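PDB 3TOS: CalS11 from Micromonospora echinospora, which probably acts as an O-methyltransferase in the biosynthesis of the antibiotic calicheamicin, and binds S-adenosyl-L-homocysteine, the spent form of the methyl donor. Local coordinates for residues A186-D191 with E201-Y206. Residues are numbered along the deposited sequence; the frame is centred on the assembly and turned at random.
With SAH (S-adenosyl-L-homocysteine), chain O.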
ATOM      1  N   ALA B 186     -16.837 -19.810 -15.227  1.00  7.86           N
ATOM      2  CA  ALA B 186     -17.141 -21.165 -15.713  1.00  8.07           C
ATOM      3  C   ALA B 186     -16.919 -22.093 -14.539  1.00  8.08           C
ATOM      4  O   ALA B 186     -15.766 -22.236 -14.056  1.00  9.69           O
ATOM      5  CB  ALA B 186     -16.227 -21.554 -16.855  1.00  9.02           C
ATOM      6  N   TYR B 187     -18.033 -22.640 -13.993  1.00  7.74           N
ATOM      7  CA  TYR B 187     -17.980 -23.517 -12.820  1.00  7.45           C
ATOM      8  C   TYR B 187     -18.096 -24.976 -13.236  1.00  6.58           C
ATOM      9  O   TYR B 187     -19.165 -25.450 -13.621  1.00  7.66           O
ATOM     10  CB  TYR B 187     -19.062 -23.109 -11.785  1.00  8.94           C
ATOM     11  CG  TYR B 187     -18.714 -23.718 -10.439  1.00  9.29           C
ATOM     12  CD1 TYR B 187     -19.144 -25.013 -10.086  1.00 10.27           C
ATOM     13  CD2 TYR B 187     -17.909 -23.031  -9.524  1.00 10.78           C
ATOM     14  CE1 TYR B 187     -18.731 -25.606  -8.892  1.00 11.32           C
ATOM     15  CE2 TYR B 187     -17.519 -23.598  -8.320  1.00 11.25           C
ATOM     16  CZ  TYR B 187     -17.920 -24.876  -8.018  1.00 10.70           C
ATOM     17  OH  TYR B 187     -17.516 -25.440  -6.815  1.00 12.78           O
ATOM     18  N   PHE B 188     -16.991 -25.707 -13.140  1.00  7.30           N
ATOM     19  CA  PHE B 188     -16.997 -27.121 -13.509  1.00  7.31           C
ATOM     20  C   PHE B 188     -17.362 -28.011 -12.342  1.00  7.89           C
ATOM     21  O   PHE B 188     -16.602 -28.130 -11.362  1.00  9.71           O
ATOM     22  CB  PHE B 188     -15.583 -27.506 -13.997  1.00  9.25           C
ATOM     23  CG  PHE B 188     -15.313 -27.026 -15.388  1.00  9.14           C
ATOM     24  CD1 PHE B 188     -14.915 -25.695 -15.633  1.00 10.63           C
ATOM     25  CD2 PHE B 188     -15.434 -27.897 -16.441  1.00  9.63           C
ATOM     26  CE1 PHE B 188     -14.673 -25.237 -16.952  1.00 10.40           C
ATOM     27  CE2 PHE B 188     -15.188 -27.479 -17.735  1.00  9.58           C
ATOM     28  CZ  PHE B 188     -14.776 -26.118 -18.015  1.00 11.22           C
ATOM     29  N   ASP B 189     -18.476 -28.689 -12.473  1.00  8.28           N
ATOM     30  CA  ASP B 189     -18.928 -29.629 -11.448  1.00  8.01           C
ATOM     31  C   ASP B 189     -19.545 -30.875 -12.077  1.00  9.30           C
ATOM     32  O   ASP B 189     -20.604 -31.383 -11.638  1.00 10.44           O
ATOM     33  CB  ASP B 189     -19.948 -28.973 -10.501  1.00 10.75           C
ATOM     34  CG  ASP B 189     -20.085 -29.715  -9.183  1.00 14.00           C
ATOM     35  OD1 ASP B 189     -19.354 -30.693  -8.973  1.00 14.75           O
ATOM     36  OD2 ASP B 189     -20.936 -29.299  -8.356  1.00 15.83           O
ATOM     37  N   LEU B 190     -18.858 -31.413 -13.089  1.00  9.30           N
ATOM     38  CA  LEU B 190     -19.343 -32.622 -13.774  1.00  9.52           C
ATOM     39  C   LEU B 190     -18.729 -33.873 -13.224  1.00  8.92           C
ATOM     40  O   LEU B 190     -19.228 -34.976 -13.541  1.00 10.25           O
ATOM     41  CB  LEU B 190     -18.961 -32.573 -15.275  1.00  9.50           C
ATOM     42  CG  LEU B 190     -19.434 -31.360 -16.081  1.00  9.68           C
ATOM     43  CD1 LEU B 190     -18.501 -31.199 -17.294  1.00 11.18           C
ATOM     44  CD2 LEU B 190     -20.859 -31.652 -16.575  1.00  9.73           C
ATOM     45  N   ASP B 191     -17.633 -33.733 -12.464  1.00  9.37           N
ATOM     46  CA  ASP B 191     -16.877 -34.889 -11.872  1.00  9.67           C
ATOM     47  C   ASP B 191     -16.037 -35.701 -12.848  1.00 10.11           C
ATOM     48  O   ASP B 191     -14.950 -36.125 -12.506  1.00 12.62           O
ATOM     49  CB  ASP B 191     -17.785 -35.837 -11.049  1.00 13.18           C
ATOM     50  CG  ASP B 191     -18.452 -35.111  -9.900  1.00 14.98           C
ATOM     51  OD1 ASP B 191     -17.729 -34.392  -9.159  1.00 15.52           O
ATOM     52  OD2 ASP B 191     -19.705 -35.208  -9.743  1.00 17.34           O
ATOM     53  N   GLU B 201     -12.195 -27.498 -23.639  1.00 11.97           N
ATOM     54  CA  GLU B 201     -11.764 -27.179 -25.055  1.00 11.09           C
ATOM     55  C   GLU B 201     -12.742 -26.186 -25.736  1.00 11.93           C
ATOM     56  O   GLU B 201     -12.307 -25.252 -26.453  1.00 14.21           O
ATOM     57  CB  GLU B 201     -11.658 -28.485 -25.853  1.00 11.27           C
ATOM     58  CG  GLU B 201     -10.463 -29.285 -25.455  1.00 11.40           C
ATOM     59  CD  GLU B 201     -10.541 -30.743 -25.839  1.00 13.95           C
ATOM     60  OE1 GLU B 201     -11.627 -31.239 -26.224  1.00 15.74           O
ATOM     61  OE2 GLU B 201      -9.489 -31.430 -25.694  1.00 15.29           O
ATOM     62  N   ALA B 202     -14.035 -26.407 -25.524  1.00 10.81           N
ATOM     63  CA  ALA B 202     -15.085 -25.581 -26.130  1.00 10.44           C
ATOM     64  C   ALA B 202     -15.116 -24.117 -25.613  1.00 10.34           C
ATOM     65  O   ALA B 202     -15.348 -23.192 -26.413  1.00 10.30           O
ATOM     66  CB  ALA B 202     -16.491 -26.248 -25.890  1.00 10.38           C
ATOM     67  N   ILE B 203     -14.894 -23.922 -24.304  1.00  9.78           N
ATOM     68  CA  ILE B 203     -15.088 -22.592 -23.755  1.00  9.58           C
ATOM     69  C   ILE B 203     -13.897 -21.666 -23.992  1.00 10.01           C
ATOM     70  O   ILE B 203     -14.050 -20.448 -23.856  1.00 10.35           O
ATOM     71  CB  ILE B 203     -15.413 -22.600 -22.241  1.00 10.62           C
ATOM     72  CG1 ILE B 203     -14.222 -23.123 -21.431  1.00 10.71           C
ATOM     73  CG2 ILE B 203     -16.707 -23.339 -21.954  1.00 11.42           C
ATOM     74  CD1 ILE B 203     -14.385 -22.893 -19.926  1.00 13.42           C
ATOM     75  N   ARG B 204     -12.740 -22.209 -24.384  1.00 10.26           N
ATOM     76  CA  ARG B 204     -11.545 -21.398 -24.443  1.00 12.14           C
ATOM     77  C   ARG B 204     -11.670 -20.105 -25.261  1.00 11.70           C
ATOM     78  O   ARG B 204     -11.174 -19.078 -24.798  1.00 11.87           O
ATOM     79  CB  ARG B 204     -10.339 -22.228 -24.968  1.00 15.25           C
ATOM     80  CG  ARG B 204      -9.019 -21.576 -24.682  1.00 16.85           C
ATOM     81  CD  ARG B 204      -7.842 -22.438 -25.024  1.00 19.34           C
ATOM     82  NE  ARG B 204      -6.647 -21.661 -24.800  1.00 21.07           N
ATOM     83  CZ  ARG B 204      -5.449 -22.208 -24.682  1.00 23.09           C
ATOM     84  NH1 ARG B 204      -5.330 -23.540 -24.786  1.00 22.83           N
ATOM     85  NH2 ARG B 204      -4.391 -21.429 -24.473  1.00 23.67           N
ATOM     86  N   PRO B 205     -12.343 -20.137 -26.454  1.00 10.22           N
ATOM     87  CA  PRO B 205     -12.319 -18.890 -27.255  1.00  9.21           C
ATOM     88  C   PRO B 205     -13.191 -17.785 -26.655  1.00  8.90           C
ATOM     89  O   PRO B 205     -13.183 -16.651 -27.137  1.00 10.38           O
ATOM     90  CB  PRO B 205     -12.821 -19.343 -28.649  1.00 10.72           C
ATOM     91  CG  PRO B 205     -12.733 -20.810 -28.669  1.00 10.72           C
ATOM     92  CD  PRO B 205     -12.869 -21.278 -27.223  1.00  9.58           C
ATOM     93  N   TYR B 206     -13.939 -18.107 -25.582  1.00  8.62           N
ATOM     94  CA  TYR B 206     -14.927 -17.149 -25.052  1.00  7.91           C
ATOM     95  C   TYR B 206     -14.496 -16.573 -23.720  1.00  7.61           C
ATOM     96  O   TYR B 206     -15.194 -15.763 -23.136  1.00  9.32           O
ATOM     97  CB  TYR B 206     -16.321 -17.811 -24.924  1.00  8.72           C
ATOM     98  CG  TYR B 206     -16.758 -18.319 -26.269  1.00  9.05           C
ATOM     99  CD1 TYR B 206     -17.460 -17.474 -27.149  1.00  9.98           C
ATOM    100  CD2 TYR B 206     -16.485 -19.637 -26.671  1.00  9.89           C
ATOM    101  CE1 TYR B 206     -17.846 -17.929 -28.420  1.00 10.83           C
ATOM    102  CE2 TYR B 206     -16.862 -20.070 -27.923  1.00 11.06           C
ATOM    103  CZ  TYR B 206     -17.543 -19.243 -28.786  1.00 10.99           C
ATOM    104  OH  TYR B 206     -17.896 -19.697 -30.047  1.00 13.20           O
TER
HETATM  105  N   SAH O 258     -23.494 -28.429  -8.829  1.00  9.79           N
HETATM  106  CA  SAH O 258     -24.376 -29.416  -8.125  1.00 10.23           C
HETATM  107  CB  SAH O 258     -23.802 -30.823  -8.110  1.00  9.20           C
HETATM  108  CG  SAH O 258     -23.702 -31.428  -9.526  1.00  9.29           C
HETATM  109  SD  SAH O 258     -23.516 -33.195  -9.408  1.00 10.34           S
HETATM  110  C   SAH O 258     -24.518 -28.917  -6.689  1.00 12.03           C
HETATM  111  O   SAH O 258     -25.254 -29.543  -5.866  1.00 12.30           O
HETATM  112  OXT SAH O 258     -24.022 -27.841  -6.333  1.00 11.85           O
HETATM  113  C5' SAH O 258     -22.778 -33.630 -10.992  1.00  9.70           C
HETATM  114  C4' SAH O 258     -23.699 -33.342 -12.226  1.00  9.00           C
HETATM  115  O4' SAH O 258     -22.909 -33.449 -13.419  1.00  9.67           O
HETATM  116  C3' SAH O 258     -24.783 -34.425 -12.323  1.00  9.51           C
HETATM  117  O3' SAH O 258     -26.098 -33.830 -12.186  1.00 10.19           O
HETATM  118  C2' SAH O 258     -24.521 -35.044 -13.685  1.00 10.52           C
HETATM  119  O2' SAH O 258     -25.700 -35.451 -14.410  1.00 11.26           O
HETATM  120  C1' SAH O 258     -23.770 -33.909 -14.420  1.00  9.10           C
HETATM  121  N9  SAH O 258     -22.953 -34.417 -15.549  1.00  9.50           N
HETATM  122  C8  SAH O 258     -21.877 -35.247 -15.496  1.00 11.22           C
HETATM  123  N7  SAH O 258     -21.511 -35.487 -16.781  1.00 10.20           N
HETATM  124  C5  SAH O 258     -22.339 -34.842 -17.630  1.00  9.83           C
HETATM  125  C6  SAH O 258     -22.442 -34.718 -19.088  1.00  9.24           C
HETATM  126  N6  SAH O 258     -21.604 -35.416 -19.890  1.00 12.05           N
HETATM  127  N1  SAH O 258     -23.432 -33.920 -19.559  1.00 10.83           N
HETATM  128  C2  SAH O 258     -24.280 -33.240 -18.730  1.00 10.60           C
HETATM  129  N3  SAH O 258     -24.290 -33.359 -17.384  1.00 10.02           N
HETATM  130  C4  SAH O 258     -23.278 -34.112 -16.823  1.00  9.51           C
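Ala-186 and Ile-203 bring the end of a strand and the last part of the helix that follows it within 8.4 Å, CA to CA, with no hydrogen bond joining the two segments. From the helix side a single methyl, CD1 of Ile-203, makes the touch: it lies 3.8 Å from CB of Ala-186 and meets the rim of the Phe-188 ring, 3.8 Å from CZ, close to the ring plane and not over a face. Ile-203 reaches this far because CG1 sits between the backbone N and the carbonyl carbon (chi1 66°) and CD1 extends away from CA (chi2 169°). Alanine suits position 186 because its side chain ends at CB, so the isoleucine can come close to the strand and still find an apolar methyl to touch; two residues on, Phe-188 fills the same side with a flat ring whose far edge the isoleucine meets from the opposite direction. Just past Ile-203 the chain turns through a short 3-10 segment, in which Tyr-206 N bonds to Ile-203 O at 2.9 Å.

Beyond the strand the chain enters the cofactor site: OD2 of Asp-189, a carboxylate oxygen and so a natural acceptor for an amino group, takes a hydrogen bond of 2.7 Å from the amino N of S-adenosyl-L-homocysteine, and CD2 of Leu-190, whose apolar branches suit a flat base, packs 3.5 Å from C4 of its adenine. Asp-189 also touches the bound glutamic acid.

The contact belongs to the Rossmann-like methyltransferase core, where strand 183-188 runs between the parallel strands 72-76 and 211-215. Helix 193-203 packs back over this sheet, Phe-188 also touching its Thr-196, Val-199 and Leu-200, while Phe-76 and Phe-215 from the flanking strands meet the Phe-188 ring.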